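Local coordinates for Sys-1 protein (PDB 3C2G) that acts in Wnt signalling as a beta-catenin homolog, binding the TCF factor POP-1 directly to activate or repress target genes, at residues V431-K441 against F476-D487. Residues are numbered along the deposited sequence; the frame is centred on the assembly and turned at random.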
loop_
_atom_site.group_PDB
_atom_site.type_symbol
_atom_site.label_atom_id
_atom_site.label_comp_id
_atom_site.label_asym_id
_atom_site.label_seq_id
_atom_site.Cartn_x
_atom_site.Cartn_y
_atom_site.Cartn_z
ATOM N N VAL A 431 -8.113 6.640 28.370
ATOM C CA VAL A 431 -9.122 7.392 27.640
ATOM C C VAL A 431 -9.236 8.848 28.109
ATOM O O VAL A 431 -9.458 9.748 27.294
ATOM C CB VAL A 431 -10.479 6.685 27.694
ATOM C CG1 VAL A 431 -11.577 7.547 27.082
ATOM C CG2 VAL A 431 -10.394 5.336 26.979
ATOM N N CYS A 432 -9.064 9.089 29.407
ATOM C CA CYS A 432 -9.273 10.431 29.968
ATOM C C CYS A 432 -8.165 11.405 29.613
ATOM O O CYS A 432 -8.346 12.616 29.672
ATOM C CB CYS A 432 -9.442 10.366 31.488
ATOM S SG CYS A 432 -11.048 9.718 31.995
ATOM N N LYS A 433 -7.009 10.877 29.250
ATOM C CA LYS A 433 -5.941 11.711 28.710
ATOM C C LYS A 433 -6.411 12.538 27.505
ATOM O O LYS A 433 -5.926 13.648 27.292
ATOM C CB LYS A 433 -4.748 10.849 28.315
ATOM C CG LYS A 433 -3.929 10.366 29.492
ATOM C CD LYS A 433 -2.459 10.249 29.107
ATOM C CE LYS A 433 -1.729 11.585 29.243
ATOM N NZ LYS A 433 -1.491 11.936 30.678
ATOM N N PHE A 434 -7.367 12.005 26.740
ATOM C CA PHE A 434 -7.867 12.692 25.552
ATOM C C PHE A 434 -8.708 13.941 25.814
ATOM O O PHE A 434 -8.991 14.685 24.870
ATOM C CB PHE A 434 -8.569 11.726 24.579
ATOM C CG PHE A 434 -7.610 10.944 23.718
ATOM C CD1 PHE A 434 -7.198 11.437 22.487
ATOM C CD2 PHE A 434 -7.091 9.729 24.152
ATOM C CE1 PHE A 434 -6.298 10.709 21.689
ATOM C CE2 PHE A 434 -6.193 9.004 23.362
ATOM C CZ PHE A 434 -5.800 9.491 22.128
ATOM N N ILE A 435 -9.080 14.188 27.073
ATOM C CA ILE A 435 -9.653 15.477 27.426
ATOM C C ILE A 435 -8.691 16.425 28.137
ATOM O O ILE A 435 -9.096 17.503 28.575
ATOM C CB ILE A 435 -11.023 15.385 28.185
ATOM C CG1 ILE A 435 -10.974 14.395 29.357
ATOM C CG2 ILE A 435 -12.165 15.071 27.212
ATOM C CD1 ILE A 435 -10.403 14.989 30.632
ATOM N N GLU A 436 -7.412 16.061 28.229
ATOM C CA GLU A 436 -6.403 17.009 28.716
ATOM C C GLU A 436 -6.305 18.182 27.751
ATOM O O GLU A 436 -6.526 18.011 26.556
ATOM C CB GLU A 436 -5.043 16.341 28.878
ATOM C CG GLU A 436 -4.898 15.484 30.134
ATOM C CD GLU A 436 -3.536 14.811 30.235
ATOM O OE1 GLU A 436 -2.720 14.946 29.293
ATOM O OE2 GLU A 436 -3.278 14.146 31.259
ATOM N N ILE A 437 -5.969 19.370 28.253
ATOM C CA ILE A 437 -6.094 20.588 27.436
ATOM C C ILE A 437 -5.150 20.659 26.242
ATOM O O ILE A 437 -5.495 21.238 25.217
ATOM C CB ILE A 437 -5.977 21.897 28.247
ATOM C CG1 ILE A 437 -4.677 21.935 29.042
ATOM C CG2 ILE A 437 -7.184 22.079 29.138
ATOM C CD1 ILE A 437 -4.222 23.331 29.327
ATOM N N ASP A 438 -3.967 20.074 26.371
ATOM C CA ASP A 438 -2.998 20.131 25.290
ATOM C C ASP A 438 -3.471 19.408 24.027
ATOM O O ASP A 438 -3.358 19.956 22.939
ATOM C CB ASP A 438 -1.636 19.611 25.748
ATOM C CG ASP A 438 -0.490 20.083 24.850
ATOM O OD1 ASP A 438 -0.684 20.996 24.000
ATOM O OD2 ASP A 438 0.624 19.531 25.001
ATOM N N ILE A 439 -4.010 18.198 24.165
ATOM C CA ILE A 439 -4.475 17.470 22.998
ATOM C C ILE A 439 -5.788 18.035 22.430
ATOM O O ILE A 439 -6.000 18.033 21.204
ATOM C CB ILE A 439 -4.538 15.938 23.224
ATOM C CG1 ILE A 439 -4.442 15.203 21.876
ATOM C CG2 ILE A 439 -5.785 15.541 24.009
ATOM C CD1 ILE A 439 -4.130 13.748 21.988
ATOM N N LEU A 440 -6.651 18.545 23.304
ATOM C CA LEU A 440 -7.851 19.248 22.842
ATOM C C LEU A 440 -7.476 20.432 21.964
ATOM O O LEU A 440 -8.070 20.634 20.913
ATOM C CB LEU A 440 -8.722 19.721 24.012
ATOM C CG LEU A 440 -9.610 18.678 24.702
ATOM C CD1 LEU A 440 -10.424 19.343 25.796
ATOM C CD2 LEU A 440 -10.537 17.946 23.742
ATOM N N LYS A 441 -6.494 21.214 22.401
ATOM C CA LYS A 441 -6.058 22.365 21.635
ATOM C C LYS A 441 -5.565 21.939 20.256
ATOM O O LYS A 441 -5.965 22.525 19.256
ATOM C CB LYS A 441 -4.977 23.151 22.375
ATOM C CG LYS A 441 -5.500 24.117 23.425
ATOM C CD LYS A 441 -4.337 24.825 24.121
ATOM C CE LYS A 441 -4.771 25.486 25.422
ATOM N NZ LYS A 441 -4.061 26.790 25.667
ATOM N N PHE A 476 -17.681 7.759 31.898
ATOM C CA PHE A 476 -16.620 8.141 32.833
ATOM C C PHE A 476 -15.769 9.325 32.384
ATOM O O PHE A 476 -14.908 9.777 33.132
ATOM C CB PHE A 476 -15.706 6.959 33.131
ATOM C CG PHE A 476 -14.953 6.463 31.937
ATOM C CD1 PHE A 476 -13.755 7.061 31.556
ATOM C CD2 PHE A 476 -15.437 5.388 31.194
ATOM C CE1 PHE A 476 -13.058 6.592 30.444
ATOM C CE2 PHE A 476 -14.734 4.915 30.091
ATOM C CZ PHE A 476 -13.548 5.513 29.717
ATOM N N VAL A 477 -15.982 9.827 31.172
ATOM C CA VAL A 477 -15.184 10.956 30.722
ATOM C C VAL A 477 -15.732 12.262 31.308
ATOM O O VAL A 477 -16.884 12.608 31.057
ATOM C CB VAL A 477 -15.068 11.021 29.170
ATOM C CG1 VAL A 477 -14.470 12.340 28.729
ATOM C CG2 VAL A 477 -14.216 9.877 28.660
ATOM N N PRO A 478 -14.906 12.978 32.096
ATOM C CA PRO A 478 -15.313 14.282 32.634
ATOM C C PRO A 478 -15.510 15.297 31.513
ATOM O O PRO A 478 -14.638 15.451 30.657
ATOM C CB PRO A 478 -14.136 14.688 33.531
ATOM C CG PRO A 478 -12.992 13.882 33.070
ATOM C CD PRO A 478 -13.542 12.608 32.517
ATOM N N LYS A 479 -16.653 15.973 31.527
ATOM C CA LYS A 479 -17.060 16.835 30.433
ATOM C C LYS A 479 -17.031 18.316 30.776
ATOM O O LYS A 479 -17.207 19.173 29.896
ATOM C CB LYS A 479 -18.459 16.430 29.995
ATOM C CG LYS A 479 -18.450 15.221 29.096
ATOM C CD LYS A 479 -19.421 14.182 29.575
ATOM C CE LYS A 479 -19.033 12.831 29.022
ATOM N NZ LYS A 479 -19.297 11.783 30.026
ATOM N N ASP A 480 -16.793 18.619 32.048
ATOM C CA ASP A 480 -16.964 19.975 32.562
ATOM C C ASP A 480 -15.916 20.959 32.054
ATOM O O ASP A 480 -16.232 22.118 31.816
ATOM C CB ASP A 480 -17.031 19.967 34.102
ATOM C CG ASP A 480 -18.278 19.228 34.642
ATOM O OD1 ASP A 480 -19.265 19.037 33.883
ATOM O OD2 ASP A 480 -18.275 18.839 35.836
ATOM N N GLY A 481 -14.678 20.502 31.879
ATOM C CA GLY A 481 -13.603 21.371 31.386
ATOM C C GLY A 481 -13.547 21.627 29.883
ATOM O O GLY A 481 -12.819 22.508 29.431
ATOM N N VAL A 482 -14.324 20.875 29.106
ATOM C CA VAL A 482 -14.126 20.814 27.655
ATOM C C VAL A 482 -14.419 22.133 26.932
ATOM O O VAL A 482 -13.572 22.630 26.174
ATOM C CB VAL A 482 -14.898 19.633 27.024
ATOM C CG1 VAL A 482 -14.910 19.730 25.514
ATOM C CG2 VAL A 482 -14.278 18.315 27.455
ATOM N N LEU A 483 -15.591 22.710 27.184
ATOM C CA LEU A 483 -15.976 23.949 26.524
ATOM C C LEU A 483 -15.288 25.178 27.098
ATOM O O LEU A 483 -15.580 26.299 26.688
ATOM C CB LEU A 483 -17.496 24.129 26.543
ATOM C CG LEU A 483 -18.323 23.218 25.635
ATOM C CD1 LEU A 483 -19.775 23.583 25.727
ATOM C CD2 LEU A 483 -17.870 23.308 24.191
ATOM N N ASN A 484 -14.368 24.971 28.034
ATOM C CA ASN A 484 -13.580 26.075 28.589
ATOM C C ASN A 484 -12.195 26.190 27.973
ATOM O O ASN A 484 -11.452 27.126 28.276
ATOM C CB ASN A 484 -13.447 25.959 30.112
ATOM C CG ASN A 484 -14.789 26.059 30.838
ATOM O OD1 ASN A 484 -15.770 26.637 30.331
ATOM N ND2 ASN A 484 -14.838 25.479 32.034
ATOM N N VAL A 485 -11.848 25.236 27.116
ATOM C CA VAL A 485 -10.552 25.244 26.458
ATOM C C VAL A 485 -10.589 26.175 25.244
ATOM O O VAL A 485 -11.433 26.031 24.356
ATOM C CB VAL A 485 -10.102 23.821 26.054
ATOM C CG1 VAL A 485 -8.673 23.835 25.538
ATOM C CG2 VAL A 485 -10.230 22.872 27.242
ATOM N N ILE A 486 -9.665 27.131 25.244
ATOM C CA ILE A 486 -9.571 28.165 24.229
ATOM C C ILE A 486 -8.195 28.047 23.587
ATOM O O ILE A 486 -7.196 27.938 24.291
ATOM C CB ILE A 486 -9.710 29.565 24.888
ATOM C CG1 ILE A 486 -10.971 29.648 25.764
ATOM C CG2 ILE A 486 -9.657 30.688 23.863
ATOM C CD1 ILE A 486 -12.295 29.545 25.017
ATOM N N ASP A 487 -8.123 28.056 22.263
ATOM C CA ASP A 487 -6.818 27.951 21.606
ATOM C C ASP A 487 -6.118 29.311 21.518
ATOM O O ASP A 487 -6.774 30.352 21.455
ATOM C CB ASP A 487 -6.945 27.330 20.219
ATOM C CG ASP A 487 -7.485 28.302 19.202
ATOM O OD1 ASP A 487 -8.621 28.786 19.396
ATOM O OD2 ASP A 487 -6.766 28.590 18.215
#
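I435 carries the middle of this contact, inserted between V477, P478 and V482. Its CG1 stands between the backbone N and the carbonyl carbon (chi1 49°), which puts CG2 beside the backbone N, where it meets both valines, while CG1 leads CD1 to the proline. From CB the two branches divide the work: CG2 sits 3.9 Å from V482 CG2 and equally near V477 CG1. CG1 lies 4.0 Å from P478 O, with V477 CG1 scarcely farther, and the terminal CD1 rests 3.7 Å from CG of the P478 ring. Cut back to an alanine here, the side chain would lose CG2 and CD1, which would probably open a gap between the two valines and take from the P478 ring its contact with CD1.

One turn before I435, V431 and C432 meet the edge of the F476 ring. C432 SG lies close to the ring plane, 89° off the normal and 3.8 Å from CD1, a sulfur-aromatic contact, while V431 CB approaches the neighbouring CE1. In this Armadillo domain, apolar side chains thus pack the loop between helices 457-472 and 494-507 against the turn joining helices 425-432 and 437-448. On helix 457-472, L471 touches V431 and F468 touches L440.

Further along the loop, V485 points into helix 437-448. Its CG2 meets I437 CG2 at 3.7 Å and also CD1 of L440, whose side chain crosses that of V485 at about a right angle; CG1 instead lies 3.8 Å from K441 CG. The carboxylate of D487 turns away from the helix and is held by the backbone N-H groups of R490 and E492.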